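Local coordinates for protein PlaB phospholipase (Legionella pneumophila, PDB 6ZTI) that acts as a phospholipase of the alpha/beta hydrolase class and binds NAD(H), whose binding drives a tetramerization that controls its activity, at residues G103-K115 and Q175-A187. Numbering follows the deposited sequence.
Sequences GPIVRKWMDLYFK and QLNESWLDYDCTA
Arg-107 lies across one face of the Trp-180 indole. Its CD stands 3.8 Å from the six-membered ring centroid, 13° off the normal, a CH-pi contact, while CZ lies over the five-membered ring as a cation-pi partner. The bend at chi3 turns the chain so that its aliphatic part and the guanidinium lie over the same indole face. Guanidinium and indole planes are 81° apart, and the cation meets the ring edge-down. NH1 and NH2 both grip Asn-177 OD1; the NH2 bond, 2.8 Å long, lies in the carbonyl plane on a lone pair. On the opposite indole face sits the Tyr-183 ring. Met-110 SD lies at the indole edge in a Met-aromatic contact, and CE comes 3.5 Å from Trp-180 CH2. Leu-176 fits as a knob among Pro-104, Arg-107, Lys-108 and Asp-111, its CD1 3.7 Å from Asp-111 CB.

A second polar cluster lies toward Lys-115. Asp-111 OD1 accepts from Tyr-183 OH (2.6 Å) on its anti lone pair and from Ser-179 OG (2.7 Å) on the syn side; this double grip should stabilise the carboxylate's negative charge. Lys-115 NZ donates to Ser-179 OG, but its salt bridge to Asp-182 OD2 is long at 3.9 Å. The solvent side is looser still: exposed Gln-175 reaches Lys-108 only through a water.

The helix axes approach to 10.6 Å at 63°. Helix 103-114 rests Val-106 and Met-110 on strand 123-129 of the parallel alpha/beta-hydrolase sheet, flanked by helix 69-89; helix 175-180 and its type I turn pack against the side of helix 103-114 that carries Arg-107 and Asp-111, away from the dinucleotide sites, before the chain enters strand 191-197.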
ATOM      1  N   GLY B 103      30.354  13.145  -2.432  1.00 10.55           N
ATOM      2  CA  GLY B 103      31.159  12.563  -1.380  1.00 11.54           C
ATOM      3  C   GLY B 103      30.853  11.089  -1.211  1.00 10.16           C
ATOM      4  O   GLY B 103      31.698  10.226  -1.452  1.00  8.25           O
ATOM      5  N   PRO B 104      29.626  10.777  -0.792  1.00  8.84           N
ATOM      6  CA  PRO B 104      29.197   9.377  -0.720  1.00 14.62           C
ATOM      7  C   PRO B 104      29.521   8.562  -1.955  1.00 13.27           C
ATOM      8  O   PRO B 104      29.806   7.363  -1.841  1.00 10.18           O
ATOM      9  CB  PRO B 104      27.682   9.504  -0.521  1.00 20.59           C
ATOM     10  CG  PRO B 104      27.511  10.757   0.236  1.00 12.15           C
ATOM     11  CD  PRO B 104      28.605  11.694  -0.255  1.00 11.04           C
ATOM     12  N   ILE B 105      29.489   9.177  -3.133  1.00 11.88           N
ATOM     13  CA  ILE B 105      29.677   8.429  -4.377  1.00 11.74           C
ATOM     14  C   ILE B 105      31.135   8.017  -4.531  1.00 10.03           C
ATOM     15  O   ILE B 105      31.443   6.855  -4.831  1.00  9.30           O
ATOM     16  CB  ILE B 105      29.191   9.267  -5.576  1.00 10.43           C
ATOM     17  CG1 ILE B 105      27.674   9.174  -5.691  1.00  9.44           C
ATOM     18  CG2 ILE B 105      29.833   8.810  -6.883  1.00 17.33           C
ATOM     19  CD1 ILE B 105      27.026  10.303  -6.492  1.00 20.11           C
ATOM     20  N   VAL B 106      32.056   8.956  -4.307  1.00  8.37           N
ATOM     21  CA  VAL B 106      33.473   8.621  -4.366  1.00 13.89           C
ATOM     22  C   VAL B 106      33.842   7.627  -3.269  1.00 11.55           C
ATOM     23  O   VAL B 106      34.715   6.774  -3.472  1.00 12.36           O
ATOM     24  CB  VAL B 106      34.322   9.901  -4.291  1.00 13.27           C
ATOM     25  CG1 VAL B 106      35.806   9.568  -4.162  1.00 18.45           C
ATOM     26  CG2 VAL B 106      34.077  10.748  -5.537  1.00 11.83           C
ATOM     27  N   ARG B 107      33.180   7.698  -2.107  1.00 11.43           N
ATOM     28  CA  ARG B 107      33.458   6.734  -1.049  1.00  7.78           C
ATOM     29  C   ARG B 107      32.963   5.338  -1.413  1.00  8.01           C
ATOM     30  O   ARG B 107      33.571   4.345  -1.013  1.00 15.13           O
ATOM     31  CB  ARG B 107      32.827   7.181   0.265  1.00  8.12           C
ATOM     32  CG  ARG B 107      33.467   8.445   0.881  1.00  7.83           C
ATOM     33  CD  ARG B 107      33.181   8.528   2.345  1.00 14.59           C
ATOM     34  NE  ARG B 107      31.757   8.647   2.645  1.00 13.67           N
ATOM     35  CZ  ARG B 107      31.033   7.766   3.329  1.00  8.31           C
ATOM     36  NH1 ARG B 107      31.559   6.636   3.805  1.00 12.94           N
ATOM     37  NH2 ARG B 107      29.749   8.024   3.537  1.00  9.52           N
ATOM     38  N   LYS B 108      31.838   5.244  -2.124  1.00  7.94           N
ATOM     39  CA  LYS B 108      31.373   3.960  -2.634  1.00  8.32           C
ATOM     40  C   LYS B 108      32.317   3.420  -3.703  1.00  9.13           C
ATOM     41  O   LYS B 108      32.593   2.214  -3.752  1.00  9.07           O
ATOM     42  CB  LYS B 108      29.959   4.126  -3.191  1.00  8.59           C
ATOM     43  CG  LYS B 108      29.369   2.881  -3.803  1.00  8.87           C
ATOM     44  CD  LYS B 108      29.149   1.762  -2.806  1.00  9.29           C
ATOM     45  CE  LYS B 108      28.470   0.560  -3.482  1.00 13.42           C
ATOM     46  NZ  LYS B 108      28.391  -0.611  -2.605  1.00 21.88           N
ATOM     47  N   TRP B 109      32.815   4.298  -4.577  1.00  8.79           N
ATOM     48  CA  TRP B 109      33.804   3.888  -5.566  1.00 11.73           C
ATOM     49  C   TRP B 109      35.059   3.332  -4.900  1.00 11.98           C
ATOM     50  O   TRP B 109      35.545   2.255  -5.270  1.00 12.29           O
ATOM     51  CB  TRP B 109      34.150   5.072  -6.467  1.00  8.68           C
ATOM     52  CG  TRP B 109      35.368   4.824  -7.303  1.00  9.18           C
ATOM     53  CD1 TRP B 109      35.448   4.069  -8.436  1.00 10.47           C
ATOM     54  CD2 TRP B 109      36.687   5.323  -7.061  1.00 11.86           C
ATOM     55  NE1 TRP B 109      36.738   4.065  -8.912  1.00 13.16           N
ATOM     56  CE2 TRP B 109      37.519   4.828  -8.087  1.00 11.65           C
ATOM     57  CE3 TRP B 109      37.246   6.132  -6.076  1.00 14.12           C
ATOM     58  CZ2 TRP B 109      38.875   5.120  -8.152  1.00 14.05           C
ATOM     59  CZ3 TRP B 109      38.594   6.428  -6.146  1.00 18.10           C
ATOM     60  CH2 TRP B 109      39.392   5.926  -7.174  1.00 18.89           C
ATOM     61  N   MET B 110      35.600   4.058  -3.912  1.00  9.02           N
ATOM     62  CA  MET B 110      36.718   3.535  -3.136  1.00 12.12           C
ATOM     63  C   MET B 110      36.386   2.160  -2.560  1.00 10.30           C
ATOM     64  O   MET B 110      37.217   1.250  -2.584  1.00 10.26           O
ATOM     65  CB  MET B 110      37.079   4.503  -2.001  1.00  9.37           C
ATOM     66  CG  MET B 110      37.683   5.816  -2.462  1.00 15.85           C
ATOM     67  SD  MET B 110      37.817   7.070  -1.169  1.00 14.14           S
ATOM     68  CE  MET B 110      38.961   6.225  -0.068  1.00 21.09           C
ATOM     69  N   ASP B 111      35.160   1.986  -2.067  1.00 10.12           N
ATOM     70  CA  ASP B 111      34.799   0.727  -1.424  1.00  9.90           C
ATOM     71  C   ASP B 111      34.675  -0.385  -2.459  1.00 11.94           C
ATOM     72  O   ASP B 111      35.087  -1.521  -2.208  1.00 11.07           O
ATOM     73  CB  ASP B 111      33.495   0.911  -0.637  1.00  9.67           C
ATOM     74  CG  ASP B 111      33.273  -0.163   0.420  1.00 17.69           C
ATOM     75  OD1 ASP B 111      34.046  -0.222   1.393  1.00 10.85           O
ATOM     76  OD2 ASP B 111      32.294  -0.930   0.293  1.00 13.59           O
ATOM     77  N   LEU B 112      34.139  -0.072  -3.639  1.00 10.24           N
ATOM     78  CA  LEU B 112      33.935  -1.109  -4.648  1.00 16.96           C
ATOM     79  C   LEU B 112      35.259  -1.603  -5.223  1.00 11.44           C
ATOM     80  O   LEU B 112      35.402  -2.790  -5.527  1.00 12.23           O
ATOM     81  CB  LEU B 112      33.039  -0.584  -5.772  1.00 15.73           C
ATOM     82  CG  LEU B 112      31.533  -0.517  -5.504  1.00 17.24           C
ATOM     83  CD1 LEU B 112      30.861   0.249  -6.613  1.00 21.68           C
ATOM     84  CD2 LEU B 112      30.905  -1.914  -5.372  1.00 17.34           C
ATOM     85  N   TYR B 113      36.240  -0.710  -5.379  1.00 11.87           N
ATOM     86  CA  TYR B 113      37.455  -1.020  -6.129  1.00 14.34           C
ATOM     87  C   TYR B 113      38.722  -1.098  -5.288  1.00 13.87           C
ATOM     88  O   TYR B 113      39.700  -1.680  -5.758  1.00 15.09           O
ATOM     89  CB  TYR B 113      37.670   0.020  -7.245  1.00 13.29           C
ATOM     90  CG  TYR B 113      36.611  -0.054  -8.316  1.00 19.56           C
ATOM     91  CD1 TYR B 113      36.721  -0.964  -9.360  1.00 15.06           C
ATOM     92  CD2 TYR B 113      35.490   0.764  -8.272  1.00 14.94           C
ATOM     93  CE1 TYR B 113      35.741  -1.051 -10.341  1.00 16.60           C
ATOM     94  CE2 TYR B 113      34.509   0.685  -9.241  1.00 19.43           C
ATOM     95  CZ  TYR B 113      34.641  -0.226 -10.277  1.00 16.28           C
ATOM     96  OH  TYR B 113      33.655  -0.313 -11.237  1.00 17.23           O
ATOM     97  N   PHE B 114      38.738  -0.567  -4.055  1.00 15.30           N
ATOM     98  CA  PHE B 114      40.013  -0.486  -3.345  1.00 18.30           C
ATOM     99  C   PHE B 114      39.919  -0.752  -1.848  1.00 17.95           C
ATOM    100  O   PHE B 114      40.890  -0.487  -1.126  1.00 20.80           O
ATOM    101  CB  PHE B 114      40.645   0.883  -3.585  1.00 19.07           C
ATOM    102  CG  PHE B 114      41.087   1.091  -5.005  1.00 18.97           C
ATOM    103  CD1 PHE B 114      42.251   0.520  -5.456  1.00 15.98           C
ATOM    104  CD2 PHE B 114      40.324   1.828  -5.891  1.00 12.08           C
ATOM    105  CE1 PHE B 114      42.657   0.686  -6.765  1.00 25.63           C
ATOM    106  CE2 PHE B 114      40.720   1.990  -7.189  1.00 19.45           C
ATOM    107  CZ  PHE B 114      41.894   1.419  -7.628  1.00 20.09           C
ATOM    108  N   LYS B 115      38.813  -1.333  -1.376  1.00 17.33           N
ATOM    109  CA  LYS B 115      38.552  -1.396   0.056  1.00 16.26           C
ATOM    110  C   LYS B 115      39.743  -1.959   0.818  1.00 26.22           C
ATOM    111  O   LYS B 115      40.298  -1.312   1.712  1.00 33.85           O
ATOM    112  CB  LYS B 115      37.313  -2.243   0.331  1.00 24.21           C
ATOM    113  CG  LYS B 115      37.046  -2.424   1.825  1.00 33.61           C
ATOM    114  CD  LYS B 115      35.685  -3.061   2.103  1.00 32.26           C
ATOM    115  CE  LYS B 115      35.575  -3.561   3.552  1.00 22.21           C
ATOM    116  NZ  LYS B 115      35.830  -2.495   4.544  1.00 20.66           N
ATOM    117  N   GLN B 175      25.364   0.338   5.305  1.00 11.40           N
ATOM    118  CA  GLN B 175      26.342  -0.630   4.819  1.00  9.81           C
ATOM    119  C   GLN B 175      27.649   0.051   4.441  1.00 11.76           C
ATOM    120  O   GLN B 175      28.735  -0.407   4.819  1.00 14.42           O
ATOM    121  CB  GLN B 175      25.764  -1.389   3.622  1.00 15.34           C
ATOM    122  CG  GLN B 175      26.741  -2.337   2.916  1.00 14.75           C
ATOM    123  CD  GLN B 175      26.087  -3.101   1.785  1.00 23.59           C
ATOM    124  OE1 GLN B 175      25.891  -2.568   0.688  1.00 29.67           O
ATOM    125  NE2 GLN B 175      25.743  -4.356   2.044  1.00 25.93           N
ATOM    126  N   LEU B 176      27.575   1.143   3.680  1.00 10.69           N
ATOM    127  CA  LEU B 176      28.807   1.816   3.285  1.00  8.44           C
ATOM    128  C   LEU B 176      29.546   2.364   4.503  1.00  7.51           C
ATOM    129  O   LEU B 176      30.760   2.185   4.639  1.00 11.84           O
ATOM    130  CB  LEU B 176      28.499   2.929   2.284  1.00 12.42           C
ATOM    131  CG  LEU B 176      29.718   3.685   1.753  1.00  9.73           C
ATOM    132  CD1 LEU B 176      30.682   2.764   1.000  1.00 13.68           C
ATOM    133  CD2 LEU B 176      29.285   4.841   0.864  1.00 13.73           C
ATOM    134  N   ASN B 177      28.823   2.995   5.425  1.00 10.11           N
ATOM    135  CA  ASN B 177      29.494   3.631   6.543  1.00 11.27           C
ATOM    136  C   ASN B 177      29.986   2.617   7.560  1.00 10.97           C
ATOM    137  O   ASN B 177      30.990   2.864   8.238  1.00  7.28           O
ATOM    138  CB  ASN B 177      28.550   4.639   7.169  1.00  6.50           C
ATOM    139  CG  ASN B 177      28.321   5.814   6.270  1.00  8.01           C
ATOM    140  OD1 ASN B 177      29.056   6.021   5.290  1.00 11.90           O
ATOM    141  ND2 ASN B 177      27.304   6.588   6.570  1.00  7.81           N
ATOM    142  N   GLU B 178      29.323   1.464   7.668  1.00 11.83           N
ATOM    143  CA  GLU B 178      29.874   0.413   8.508  1.00 11.78           C
ATOM    144  C   GLU B 178      31.152  -0.137   7.895  1.00 10.74           C
ATOM    145  O   GLU B 178      32.133  -0.385   8.603  1.00 11.07           O
ATOM    146  CB  GLU B 178      28.843  -0.687   8.717  1.00  9.35           C
ATOM    147  CG  GLU B 178      29.400  -1.864   9.489  1.00 20.48           C
ATOM    148  CD  GLU B 178      28.335  -2.839   9.956  1.00 25.80           C
ATOM    149  OE1 GLU B 178      27.266  -2.919   9.312  1.00 27.21           O
ATOM    150  OE2 GLU B 178      28.575  -3.524  10.973  1.00 30.15           O
ATOM    151  N   SER B 179      31.169  -0.318   6.574  1.00 14.66           N
ATOM    152  CA  SER B 179      32.419  -0.662   5.906  1.00 15.91           C
ATOM    153  C   SER B 179      33.513   0.341   6.251  1.00 16.09           C
ATOM    154  O   SER B 179      34.652  -0.044   6.541  1.00 15.66           O
ATOM    155  CB  SER B 179      32.210  -0.718   4.391  1.00 13.35           C
ATOM    156  OG  SER B 179      33.348  -1.255   3.734  1.00 15.04           O
ATOM    157  N   TRP B 180      33.182   1.636   6.245  1.00 13.59           N
ATOM    158  CA  TRP B 180      34.212   2.656   6.391  1.00 10.50           C
ATOM    159  C   TRP B 180      34.779   2.706   7.796  1.00 13.68           C
ATOM    160  O   TRP B 180      35.818   3.344   8.000  1.00 12.12           O
ATOM    161  CB  TRP B 180      33.670   4.024   5.965  1.00 10.30           C
ATOM    162  CG  TRP B 180      34.032   4.327   4.543  1.00  9.50           C
ATOM    163  CD1 TRP B 180      33.491   3.762   3.426  1.00 10.45           C
ATOM    164  CD2 TRP B 180      35.040   5.242   4.081  1.00 11.24           C
ATOM    165  NE1 TRP B 180      34.088   4.273   2.303  1.00 12.12           N
ATOM    166  CE2 TRP B 180      35.050   5.175   2.677  1.00 11.25           C
ATOM    167  CE3 TRP B 180      35.934   6.105   4.721  1.00 12.26           C
ATOM    168  CZ2 TRP B 180      35.910   5.945   1.897  1.00 12.95           C
ATOM    169  CZ3 TRP B 180      36.793   6.878   3.941  1.00 10.93           C
ATOM    170  CH2 TRP B 180      36.775   6.791   2.550  1.00 11.49           C
ATOM    171  N   LEU B 181      34.144   2.030   8.761  1.00 16.05           N
ATOM    172  CA  LEU B 181      34.747   1.899  10.082  1.00 17.33           C
ATOM    173  C   LEU B 181      36.142   1.286  10.015  1.00 20.03           C
ATOM    174  O   LEU B 181      36.997   1.603  10.850  1.00 25.54           O
ATOM    175  CB  LEU B 181      33.845   1.061  10.993  1.00 12.26           C
ATOM    176  CG  LEU B 181      32.563   1.790  11.386  1.00 16.81           C
ATOM    177  CD1 LEU B 181      31.523   0.833  11.880  1.00 15.30           C
ATOM    178  CD2 LEU B 181      32.849   2.848  12.458  1.00 18.05           C
ATOM    179  N   ASP B 182      36.399   0.424   9.035  1.00 18.44           N
ATOM    180  CA  ASP B 182      37.672  -0.283   8.932  1.00 24.73           C
ATOM    181  C   ASP B 182      38.728   0.468   8.123  1.00 22.24           C
ATOM    182  O   ASP B 182      39.858  -0.017   8.007  1.00 25.92           O
ATOM    183  CB  ASP B 182      37.449  -1.664   8.300  1.00 31.86           C
ATOM    184  CG  ASP B 182      36.437  -2.490   9.060  1.00 45.35           C
ATOM    185  OD1 ASP B 182      36.544  -2.559  10.304  1.00 57.50           O
ATOM    186  OD2 ASP B 182      35.528  -3.058   8.416  1.00 65.56           O
ATOM    187  N   TYR B 183      38.400   1.623   7.558  1.00 17.71           N
ATOM    188  CA  TYR B 183      39.348   2.343   6.717  1.00 15.68           C
ATOM    189  C   TYR B 183      40.390   3.076   7.559  1.00 15.89           C
ATOM    190  O   TYR B 183      40.098   3.582   8.651  1.00 17.15           O
ATOM    191  CB  TYR B 183      38.622   3.367   5.851  1.00 16.24           C
ATOM    192  CG  TYR B 183      37.929   2.834   4.608  1.00 12.81           C
ATOM    193  CD1 TYR B 183      37.045   1.766   4.669  1.00 13.83           C
ATOM    194  CD2 TYR B 183      38.147   3.436   3.368  1.00  9.77           C
ATOM    195  CE1 TYR B 183      36.395   1.306   3.521  1.00 11.60           C
ATOM    196  CE2 TYR B 183      37.506   2.992   2.231  1.00 15.37           C
ATOM    197  CZ  TYR B 183      36.640   1.932   2.314  1.00 14.41           C
ATOM    198  OH  TYR B 183      36.030   1.514   1.173  1.00 16.52           O
ATOM    199  N   ASP B 184      41.617   3.151   7.031  1.00 11.76           N
ATOM    200  CA  ASP B 184      42.648   4.070   7.532  1.00 13.82           C
ATOM    201  C   ASP B 184      43.246   4.747   6.306  1.00 10.46           C
ATOM    202  O   ASP B 184      44.274   4.319   5.776  1.00 15.14           O
ATOM    203  CB  ASP B 184      43.713   3.387   8.365  1.00 12.74           C
ATOM    204  CG  ASP B 184      44.485   4.380   9.246  1.00  9.98           C
ATOM    205  OD1 ASP B 184      44.495   5.588   8.928  1.00 15.44           O
ATOM    206  OD2 ASP B 184      45.082   3.968  10.261  1.00 20.09           O
ATOM    207  N   CYS B 185      42.578   5.808   5.855  1.00 10.93           N
ATOM    208  CA  CYS B 185      43.047   6.540   4.685  1.00 13.28           C
ATOM    209  C   CYS B 185      44.435   7.116   4.929  1.00 11.46           C
ATOM    210  O   CYS B 185      45.355   6.916   4.128  1.00 10.50           O
ATOM    211  CB  CYS B 185      42.058   7.655   4.337  1.00 18.59           C
ATOM    212  SG  CYS B 185      40.402   7.107   3.856  1.00 16.04           S
ATOM    213  N   THR B 186      44.606   7.823   6.046  1.00  9.71           N
ATOM    214  CA  THR B 186      45.873   8.486   6.308  1.00 11.46           C
ATOM    215  C   THR B 186      47.038   7.505   6.254  1.00 11.06           C
ATOM    216  O   THR B 186      48.078   7.803   5.665  1.00 12.38           O
ATOM    217  CB  THR B 186      45.809   9.188   7.656  1.00 13.03           C
ATOM    218  OG1 THR B 186      44.649  10.019   7.676  1.00 15.80           O
ATOM    219  CG2 THR B 186      47.029  10.045   7.858  1.00 18.03           C
ATOM    220  N   ALA B 187      46.873   6.320   6.841  1.00 13.84           N
ATOM    221  CA  ALA B 187      47.959   5.356   6.857  1.00 13.67           C
ATOM    222  C   ALA B 187      48.312   4.876   5.463  1.00 13.39           C
ATOM    223  O   ALA B 187      49.447   4.435   5.241  1.00 13.80           O
ATOM    224  CB  ALA B 187      47.576   4.170   7.731  1.00 16.65           C
TER
HETATM  225  O   HOH W   1      27.633  -0.027   0.064  1.00 20.95           O